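Long-range contacts in alanine racemase (Oenococcus oeni PSU-1, PDB 3HUR), which belongs to the alanine racemase family, whose members join an N-terminal TIM-type barrel to a C-terminal domain built mostly of beta strands: residues 102-107 and 124-129; 63-68 and 85-90; 117-122 and 155-160. All blocks are in the same frame, centred on the assembly; numbering follows the deposited sequence.

Interaction 1 of 3, residues 102-107 and 124-129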
loop_
_atom_site.group_PDB
_atom_site.type_symbol
_atom_site.label_atom_id
_atom_site.label_comp_id
_atom_site.label_asym_id
_atom_site.label_seq_id
_atom_site.Cartn_x
_atom_site.Cartn_y
_atom_site.Cartn_z
ATOM N N ASP A 102 28.951 24.160 23.069
ATOM C CA ASP A 102 30.006 23.143 23.012
ATOM C C ASP A 102 29.683 22.078 21.968
ATOM O O ASP A 102 29.594 20.868 22.283
ATOM C CB ASP A 102 30.169 22.467 24.367
ATOM C CG ASP A 102 31.329 21.478 24.382
ATOM O OD1 ASP A 102 32.320 21.765 23.646
ATOM O OD2 ASP A 102 31.277 20.430 25.118
ATOM N N ILE A 103 29.456 22.539 20.744
ATOM C CA ILE A 103 29.133 21.666 19.653
ATOM C C ILE A 103 30.291 21.603 18.690
ATOM O O ILE A 103 30.766 22.645 18.220
ATOM C CB ILE A 103 27.887 22.174 18.874
ATOM C CG1 ILE A 103 26.660 22.178 19.796
ATOM C CG2 ILE A 103 27.658 21.338 17.612
ATOM C CD1 ILE A 103 25.398 22.622 19.105
ATOM N N VAL A 104 30.731 20.383 18.396
ATOM C CA VAL A 104 31.766 20.169 17.422
ATOM C C VAL A 104 31.176 20.276 16.041
ATOM O O VAL A 104 30.114 19.760 15.803
ATOM C CB VAL A 104 32.366 18.759 17.554
ATOM C CG1 VAL A 104 33.388 18.498 16.432
ATOM C CG2 VAL A 104 32.970 18.557 18.922
ATOM N N ILE A 105 31.883 20.897 15.108
ATOM C CA ILE A 105 31.444 20.953 13.712
ATOM C C ILE A 105 32.530 20.405 12.771
ATOM O O ILE A 105 33.690 20.276 13.155
ATOM C CB ILE A 105 30.998 22.365 13.289
ATOM C CG1 ILE A 105 32.172 23.346 13.198
ATOM C CG2 ILE A 105 29.915 22.915 14.261
ATOM C CD1 ILE A 105 31.738 24.701 12.687
ATOM N N THR A 106 32.110 20.023 11.564
ATOM C CA THR A 106 32.981 19.474 10.550
ATOM C C THR A 106 33.586 20.615 9.722
ATOM O O THR A 106 32.923 21.607 9.443
ATOM C CB THR A 106 32.247 18.473 9.624
ATOM O OG1 THR A 106 32.301 17.152 10.172
ATOM C CG2 THR A 106 32.887 18.416 8.284
ATOM N N ILE A 107 34.865 20.477 9.380
ATOM C CA ILE A 107 35.490 21.393 8.474
ATOM C C ILE A 107 35.264 20.817 7.091
ATOM O O ILE A 107 35.698 19.699 6.801
ATOM C CB ILE A 107 36.997 21.537 8.694
ATOM C CG1 ILE A 107 37.299 21.964 10.126
ATOM C CG2 ILE A 107 37.515 22.574 7.719
ATOM C CD1 ILE A 107 38.771 22.222 10.410
ATOM N N LYS A 124 35.313 23.989 18.389
ATOM C CA LYS A 124 35.820 22.624 18.223
ATOM C C LYS A 124 35.427 22.123 16.827
ATOM O O LYS A 124 34.249 22.207 16.447
ATOM C CB LYS A 124 35.236 21.700 19.265
ATOM C CG LYS A 124 35.359 22.220 20.674
ATOM C CD LYS A 124 34.873 21.190 21.667
ATOM C CE LYS A 124 35.300 21.488 23.056
ATOM N NZ LYS A 124 35.320 20.184 23.771
ATOM N N VAL A 125 36.421 21.613 16.089
ATOM C CA VAL A 125 36.300 21.348 14.676
ATOM C C VAL A 125 36.809 19.963 14.387
ATOM O O VAL A 125 37.619 19.451 15.139
ATOM C CB VAL A 125 37.083 22.375 13.830
ATOM C CG1 VAL A 125 36.486 23.784 14.001
ATOM C CG2 VAL A 125 38.572 22.342 14.166
ATOM N N SER A 126 36.312 19.357 13.319
ATOM C CA SER A 126 36.718 18.036 12.904
ATOM C C SER A 126 37.107 18.101 11.464
ATOM O O SER A 126 36.440 18.714 10.660
ATOM C CB SER A 126 35.583 17.010 13.009
ATOM O OG SER A 126 35.440 16.563 14.333
ATOM N N LEU A 127 38.151 17.386 11.124
ATOM C CA LEU A 127 38.707 17.473 9.814
ATOM C C LEU A 127 38.383 16.169 9.126
ATOM O O LEU A 127 38.752 15.083 9.586
ATOM C CB LEU A 127 40.197 17.666 9.973
ATOM C CG LEU A 127 41.006 18.076 8.770
ATOM C CD1 LEU A 127 40.625 19.468 8.333
ATOM C CD2 LEU A 127 42.445 18.019 9.264
ATOM N N ALA A 128 37.647 16.278 8.036
ATOM C CA ALA A 128 37.096 15.115 7.384
ATOM C C ALA A 128 37.990 14.784 6.224
ATOM O O ALA A 128 38.272 15.642 5.400
ATOM C CB ALA A 128 35.685 15.402 6.898
ATOM N N ILE A 129 38.426 13.539 6.163
ATOM C CA ILE A 129 39.240 13.097 5.075
ATOM C C ILE A 129 38.416 12.378 4.019
ATOM O O ILE A 129 37.971 11.269 4.216
ATOM C CB ILE A 129 40.375 12.154 5.572
ATOM C CG1 ILE A 129 41.151 12.796 6.740
ATOM C CG2 ILE A 129 41.282 11.799 4.421
ATOM C CD1 ILE A 129 41.538 14.211 6.513
HETATM O O HOH W 1 32.549 24.374 19.387
#

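Interaction 2 of 3, residues 63-68 and 85-90. With SO4 (sulfate ion), chain D.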
loop_
_atom_site.group_PDB
_atom_site.type_symbol
_atom_site.label_atom_id
_atom_site.label_comp_id
_atom_site.label_asym_id
_atom_site.label_seq_id
_atom_site.Cartn_x
_atom_site.Cartn_y
_atom_site.Cartn_z
ATOM N N ALA A 63 31.197 11.042 23.510
ATOM C CA ALA A 63 30.500 12.114 22.795
ATOM C C ALA A 63 29.258 11.575 22.069
ATOM O O ALA A 63 28.988 10.369 22.014
ATOM C CB ALA A 63 31.404 12.772 21.846
ATOM N N LEU A 64 28.513 12.490 21.503
ATOM C CA LEU A 64 27.309 12.144 20.781
ATOM C C LEU A 64 27.407 12.814 19.443
ATOM O O LEU A 64 27.804 13.964 19.381
ATOM C CB LEU A 64 26.071 12.686 21.516
ATOM C CG LEU A 64 25.923 12.260 22.970
ATOM C CD1 LEU A 64 24.796 13.068 23.648
ATOM C CD2 LEU A 64 25.694 10.784 23.043
ATOM N N ILE A 65 27.041 12.098 18.382
ATOM C CA ILE A 65 26.986 12.686 17.017
ATOM C C ILE A 65 25.523 12.654 16.515
ATOM O O ILE A 65 24.828 11.639 16.655
ATOM C CB ILE A 65 27.878 11.882 16.022
ATOM C CG1 ILE A 65 29.290 11.667 16.598
ATOM C CG2 ILE A 65 27.953 12.586 14.703
ATOM C CD1 ILE A 65 30.323 10.810 15.706
ATOM N N VAL A 66 25.076 13.767 15.954
ATOM C CA VAL A 66 23.731 13.923 15.449
ATOM C C VAL A 66 23.790 14.657 14.101
ATOM O O VAL A 66 24.876 15.126 13.711
ATOM C CB VAL A 66 22.794 14.670 16.457
ATOM C CG1 VAL A 66 22.738 13.943 17.832
ATOM C CG2 VAL A 66 23.194 16.055 16.601
ATOM N N SER A 67 22.636 14.727 13.402
ATOM C CA SER A 67 22.560 15.187 11.983
ATOM C C SER A 67 22.082 16.617 11.777
ATOM O O SER A 67 22.111 17.129 10.687
ATOM C CB SER A 67 21.599 14.287 11.196
ATOM O OG SER A 67 21.742 12.910 11.602
ATOM N N ASN A 68 21.576 17.232 12.829
ATOM C CA ASN A 68 20.966 18.537 12.734
ATOM C C ASN A 68 21.320 19.342 13.990
ATOM O O ASN A 68 21.316 18.846 15.113
ATOM C CB ASN A 68 19.438 18.404 12.603
ATOM C CG ASN A 68 18.983 17.866 11.233
ATOM O OD1 ASN A 68 18.936 18.604 10.201
ATOM N ND2 ASN A 68 18.577 16.599 11.228
ATOM N N TRP A 85 28.421 16.678 18.356
ATOM C CA TRP A 85 29.016 16.992 17.083
ATOM C C TRP A 85 27.902 16.865 16.082
ATOM O O TRP A 85 27.297 15.817 15.953
ATOM C CB TRP A 85 30.138 15.969 16.851
ATOM C CG TRP A 85 30.800 15.918 15.522
ATOM C CD1 TRP A 85 30.607 16.740 14.440
ATOM C CD2 TRP A 85 31.831 14.999 15.150
ATOM N NE1 TRP A 85 31.431 16.342 13.407
ATOM C CE2 TRP A 85 32.196 15.283 13.838
ATOM C CE3 TRP A 85 32.452 13.934 15.806
ATOM C CZ2 TRP A 85 33.154 14.554 13.167
ATOM C CZ3 TRP A 85 33.400 13.210 15.136
ATOM C CH2 TRP A 85 33.748 13.526 13.831
ATOM N N VAL A 86 27.622 17.953 15.395
ATOM C CA VAL A 86 26.580 18.004 14.403
ATOM C C VAL A 86 27.198 17.850 13.023
ATOM O O VAL A 86 28.180 18.498 12.712
ATOM C CB VAL A 86 25.807 19.327 14.552
ATOM C CG1 VAL A 86 24.684 19.452 13.470
ATOM C CG2 VAL A 86 25.240 19.384 15.950
ATOM N N LEU A 87 26.606 17.014 12.172
ATOM C CA LEU A 87 27.362 16.469 11.050
ATOM C C LEU A 87 27.464 17.305 9.784
ATOM O O LEU A 87 28.521 17.202 9.063
ATOM C CB LEU A 87 26.920 15.051 10.698
ATOM C CG LEU A 87 27.590 13.983 11.557
ATOM C CD1 LEU A 87 27.176 12.599 11.078
ATOM C CD2 LEU A 87 29.103 14.123 11.506
ATOM N N GLY A 88 26.442 18.099 9.479
ATOM C CA GLY A 88 26.433 18.797 8.192
ATOM C C GLY A 88 26.171 20.267 8.359
ATOM O O GLY A 88 25.615 20.914 7.470
ATOM N N ALA A 89 26.567 20.812 9.495
ATOM C CA ALA A 89 26.301 22.189 9.774
ATOM C C ALA A 89 27.641 22.932 10.004
ATOM O O ALA A 89 28.503 22.467 10.741
ATOM C CB ALA A 89 25.379 22.302 10.983
ATOM N N TRP A 90 27.806 24.064 9.331
ATOM C CA TRP A 90 29.004 24.851 9.443
ATOM C C TRP A 90 28.816 26.275 8.964
ATOM O O TRP A 90 29.771 26.894 8.525
ATOM C CB TRP A 90 30.164 24.160 8.688
ATOM C CG TRP A 90 29.844 23.829 7.302
ATOM C CD1 TRP A 90 29.653 24.708 6.288
ATOM C CD2 TRP A 90 29.671 22.526 6.747
ATOM N NE1 TRP A 90 29.348 24.027 5.128
ATOM C CE2 TRP A 90 29.361 22.686 5.388
ATOM C CE3 TRP A 90 29.729 21.242 7.271
ATOM C CZ2 TRP A 90 29.119 21.611 4.540
ATOM C CZ3 TRP A 90 29.477 20.162 6.437
ATOM C CH2 TRP A 90 29.171 20.353 5.084
HETATM S S SO4 D . 17.190 14.160 14.309
HETATM O O1 SO4 D . 16.136 13.614 13.471
HETATM O O2 SO4 D . 18.500 14.337 13.618
HETATM O O3 SO4 D . 16.618 15.407 14.814
HETATM O O4 SO4 D . 17.354 13.207 15.419
#

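Interaction 3 of 3, residues 117-122 and 155-160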
loop_
_atom_site.group_PDB
_atom_site.type_symbol
_atom_site.label_atom_id
_atom_site.label_comp_id
_atom_site.label_asym_id
_atom_site.label_seq_id
_atom_site.Cartn_x
_atom_site.Cartn_y
_atom_site.Cartn_z
ATOM N N PRO A 117 35.606 33.772 9.874
ATOM C CA PRO A 117 35.681 35.103 10.446
ATOM C C PRO A 117 36.219 35.092 11.864
ATOM O O PRO A 117 36.551 34.040 12.406
ATOM C CB PRO A 117 34.216 35.594 10.418
ATOM C CG PRO A 117 33.418 34.406 10.357
ATOM C CD PRO A 117 34.216 33.398 9.575
ATOM N N ASP A 118 36.301 36.271 12.461
ATOM C CA ASP A 118 36.766 36.378 13.826
ATOM C C ASP A 118 35.645 35.986 14.787
ATOM O O ASP A 118 34.474 36.247 14.521
ATOM C CB ASP A 118 37.289 37.802 14.089
ATOM C CG ASP A 118 38.755 37.987 13.643
ATOM O OD1 ASP A 118 39.547 37.043 13.880
ATOM O OD2 ASP A 118 39.117 39.066 13.072
ATOM N N PHE A 119 36.008 35.366 15.910
ATOM C CA PHE A 119 35.034 34.979 16.946
ATOM C C PHE A 119 35.671 34.821 18.318
ATOM O O PHE A 119 36.879 34.623 18.422
ATOM C CB PHE A 119 34.331 33.662 16.577
ATOM C CG PHE A 119 35.268 32.500 16.357
ATOM C CD1 PHE A 119 35.672 31.702 17.404
ATOM C CD2 PHE A 119 35.723 32.187 15.095
ATOM C CE1 PHE A 119 36.532 30.631 17.197
ATOM C CE2 PHE A 119 36.592 31.107 14.884
ATOM C CZ PHE A 119 36.974 30.329 15.932
ATOM N N GLU A 120 34.842 34.854 19.359
ATOM C CA GLU A 120 35.287 34.583 20.738
ATOM C C GLU A 120 35.131 33.108 21.163
ATOM O O GLU A 120 34.235 32.412 20.704
ATOM C CB GLU A 120 34.521 35.481 21.723
ATOM C CG GLU A 120 34.380 36.917 21.225
ATOM C CD GLU A 120 34.268 37.953 22.331
ATOM O OE1 GLU A 120 33.285 37.887 23.081
ATOM O OE2 GLU A 120 35.161 38.833 22.438
ATOM N N GLY A 121 36.001 32.655 22.054
ATOM C CA GLY A 121 35.892 31.340 22.665
ATOM C C GLY A 121 36.566 30.264 21.849
ATOM O O GLY A 121 37.266 30.547 20.874
ATOM N N THR A 122 36.356 29.014 22.238
ATOM C CA THR A 122 36.973 27.907 21.532
ATOM C C THR A 122 35.908 27.200 20.639
ATOM O O THR A 122 34.851 26.795 21.119
ATOM C CB THR A 122 37.725 26.938 22.495
ATOM O OG1 THR A 122 37.186 25.620 22.393
ATOM C CG2 THR A 122 37.685 27.410 23.974
ATOM N N PRO A 155 44.679 29.186 18.195
ATOM C CA PRO A 155 44.453 28.433 19.430
ATOM C C PRO A 155 42.971 28.455 19.867
ATOM O O PRO A 155 42.578 27.722 20.765
ATOM C CB PRO A 155 45.319 29.190 20.431
ATOM C CG PRO A 155 45.154 30.651 19.975
ATOM C CD PRO A 155 45.073 30.586 18.465
ATOM N N GLN A 156 42.166 29.317 19.254
ATOM C CA GLN A 156 40.716 29.234 19.419
ATOM C C GLN A 156 40.096 28.006 18.668
ATOM O O GLN A 156 38.974 27.636 18.969
ATOM C CB GLN A 156 40.033 30.550 18.992
ATOM C CG GLN A 156 40.180 31.669 20.012
ATOM C CD GLN A 156 39.442 32.940 19.635
ATOM O OE1 GLN A 156 40.029 33.874 19.076
ATOM N NE2 GLN A 156 38.144 32.985 19.939
ATOM N N LEU A 157 40.801 27.412 17.699
ATOM C CA LEU A 157 40.348 26.173 17.053
ATOM C C LEU A 157 40.852 24.970 17.823
ATOM O O LEU A 157 42.021 24.857 18.102
ATOM C CB LEU A 157 40.808 26.077 15.600
ATOM C CG LEU A 157 40.202 27.156 14.701
ATOM C CD1 LEU A 157 40.818 27.076 13.289
ATOM C CD2 LEU A 157 38.654 27.020 14.665
ATOM N N ASP A 158 39.962 24.066 18.165
ATOM C CA ASP A 158 40.352 22.897 18.890
ATOM C C ASP A 158 40.000 21.711 18.015
ATOM O O ASP A 158 38.847 21.455 17.771
ATOM C CB ASP A 158 39.609 22.867 20.200
ATOM C CG ASP A 158 39.823 21.616 20.941
ATOM O OD1 ASP A 158 40.610 20.793 20.456
ATOM O OD2 ASP A 158 39.189 21.448 22.007
ATOM N N LEU A 159 41.009 21.013 17.520
ATOM C CA LEU A 159 40.804 19.887 16.651
ATOM C C LEU A 159 40.296 18.705 17.472
ATOM O O LEU A 159 40.982 18.194 18.336
ATOM C CB LEU A 159 42.106 19.541 15.979
ATOM C CG LEU A 159 42.054 18.511 14.875
ATOM C CD1 LEU A 159 41.046 18.884 13.818
ATOM C CD2 LEU A 159 43.470 18.387 14.281
ATOM N N PHE A 160 39.062 18.295 17.187
ATOM C CA PHE A 160 38.378 17.290 17.953
ATOM C C PHE A 160 38.653 15.947 17.362
ATOM O O PHE A 160 38.738 14.963 18.083
ATOM C CB PHE A 160 36.855 17.563 17.929
ATOM C CG PHE A 160 36.068 16.590 18.731
ATOM C CD1 PHE A 160 35.466 15.496 18.131
ATOM C CD2 PHE A 160 35.965 16.731 20.098
ATOM C CE1 PHE A 160 34.764 14.573 18.886
ATOM C CE2 PHE A 160 35.256 15.809 20.866
ATOM C CZ PHE A 160 34.649 14.734 20.251
#

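Interaction 1 of 3, residues 102-107 and 124-129
Lys124 reaches back along the neighbouring strand to Asp102, and its side chain can be followed atom by atom. CB lies against Val104 CG2, the two side chains crossing at roughly a right angle. CG stands anti to the carbonyl carbon (chi1 -51°), and from there the extended chain runs beside the Asp102 carboxylate: Lys124 CD passes 3.3 Å from Asp102 OD1 and CE comes to 3.1 Å from the same oxygen. At the tip, Lys124 NZ makes a salt bridge to Asp102 OD1 at 3.4 Å; the two side chains cross at a slant, and NZ ends up farther from the oxygen than CE. A water spans the start of the strand pair, donating to Ile103 O and accepting from Lys124 N. Beyond it the parallel ladder takes over: Ile105 N donates to Lys124 O (3.0 Å), Ser126 N to Ile105 O (2.8 Å) and Ile107 N to Ser126 O (2.7 Å). On one face, Ile107 CG1 packs on Val125 CB at 3.7 Å, and Ile107 CD1 meets Leu127 CD1. On the other, Val104 CG1 touches Ser126 OG. Asp102 itself closes a Schellman motif at the end of helix 95-100. Helix 110-114 links the two strands, its Trp112 against Ile105 and Ile107. The pair lies between strands 84-86 and 157-163, with Thr106 OG1 bonded to Tyr163 OH of the latter and Ser126 packed on Trp85 of the former.

Interaction 2 of 3, residues 63-68 and 85-90
The beta-alpha-beta unit made of strand 63-66, helix 69-77 and strand 84-86 closes here, where Ile65 pairs in parallel with Trp85 and Val66 with Val86. Trp85 N donates to Leu64 O at 3.0 Å and Val66 N to Trp85 O at 3.0 Å, both bonds meeting the carbonyl almost end-on; the next one, Leu87 N to Val66 O, is weak. Ile65 and Trp85 point the same way, side by side. Ile65 CD1 reaches the benzo half of the indole, 3.8 Å from Trp85 CE3, and the other branch, Ile65 CG2, turns to Leu87 CG at 3.5 Å. Leu87 in turn lays CD2 over one face of the indole near its rim, so leucine and isoleucine brace the ring together. On the opposite face of the sheet Val66 CG2 meets Val86 CG2 at 4.0 Å. With its CG1 anti to the backbone N (chi1 178°), Val86 also presses that methyl on Asn68 C at 3.4 Å. Asn68, at the N-cap position of helix 69-77, turns its side chain to a sulfate, probably from the crystallisation liquor: Asn68 ND2 donates to O2 (3.3 Å, 164°). Asp42 N of the same chain and Arg8 NH1 of the second subunit also hydrogen-bond it. Ile65 and Trp85 pack with Tyr36 inside the barrel, whereas Val66 and Val86 face helix 69-77: an alternation characteristic of the TIM barrel.

Interaction 3 of 3, residues 117-122 and 155-160
Two flat groups slide past each other here, the Phe119 ring and the Gln156 carboxamide, running in opposite directions with their planes 57° apart. Gln156 NE2 approaches the ring obliquely, 3.8 Å from Phe119 CD1, while Gln156 CB lies near Phe119 CE1. At the ring's edge, close to its plane, Leu157 CD2 touches Phe119 CZ at 3.9 Å, the two side chains crossing nearly perpendicularly. The ring also packs against Leu95 and Ile99 of helix 95-100. Phe119 CG sits between its own backbone N and carbonyl carbon (chi1 57°), which turns the ring toward Gln156 CB and Leu157 CD2, while the carbonyl of the same residue takes the amide. The amide nitrogen has two acceptors across the contact. Gln156 NE2 donates to Phe119 O at 2.6 Å, with that oxygen tilted out of the amide plane, and to Gly121 O at 2.8 Å, where the bond is straighter (163°), lies within the amide plane and uses a carbonyl lone pair. Two carbonyls of the 117-122 loop thus share the NH2 group and fix the rotation of the amide, and the extended glutamine chain runs past Gly121 O, with Gln156 CG 3.2 Å from that oxygen. Farther along, Thr122 CA makes a CA-H...O contact with Gln156 O, just before strands 123-128 and 157-163 begin their backbone pairing. Gln156 N is held by Asn154. Segment 117-122 leads into strand 123-128, and Gln156 stands just before strand 157-163; the contact lies where the chain enters neighbouring parallel strands, which in a TIM-type barrel is the N-terminal rim.

All three contacts lie within the parallel barrel sheet or at its rim, on the same side of the chain's centre. Strands 63-66, 84-86, 103-107, 123-128 and 157-163 are successive neighbours, so interaction 2, interaction 1 and interaction 3 follow one another round the wall. The centres of interactions 1 and 2 are about 9 Å apart, those of 1 and 3 about 11 Å, and those of 2 and 3 about 17 Å. Both segments of interaction 2 come first in the chain, while those of interactions 1 and 3 are interleaved (102-107, 117-122, 124-129, 155-160). Backbone pairing of Val104 with Val86, and of Val125 with Asp158 and Phe160, makes them one continuous piece of barrel.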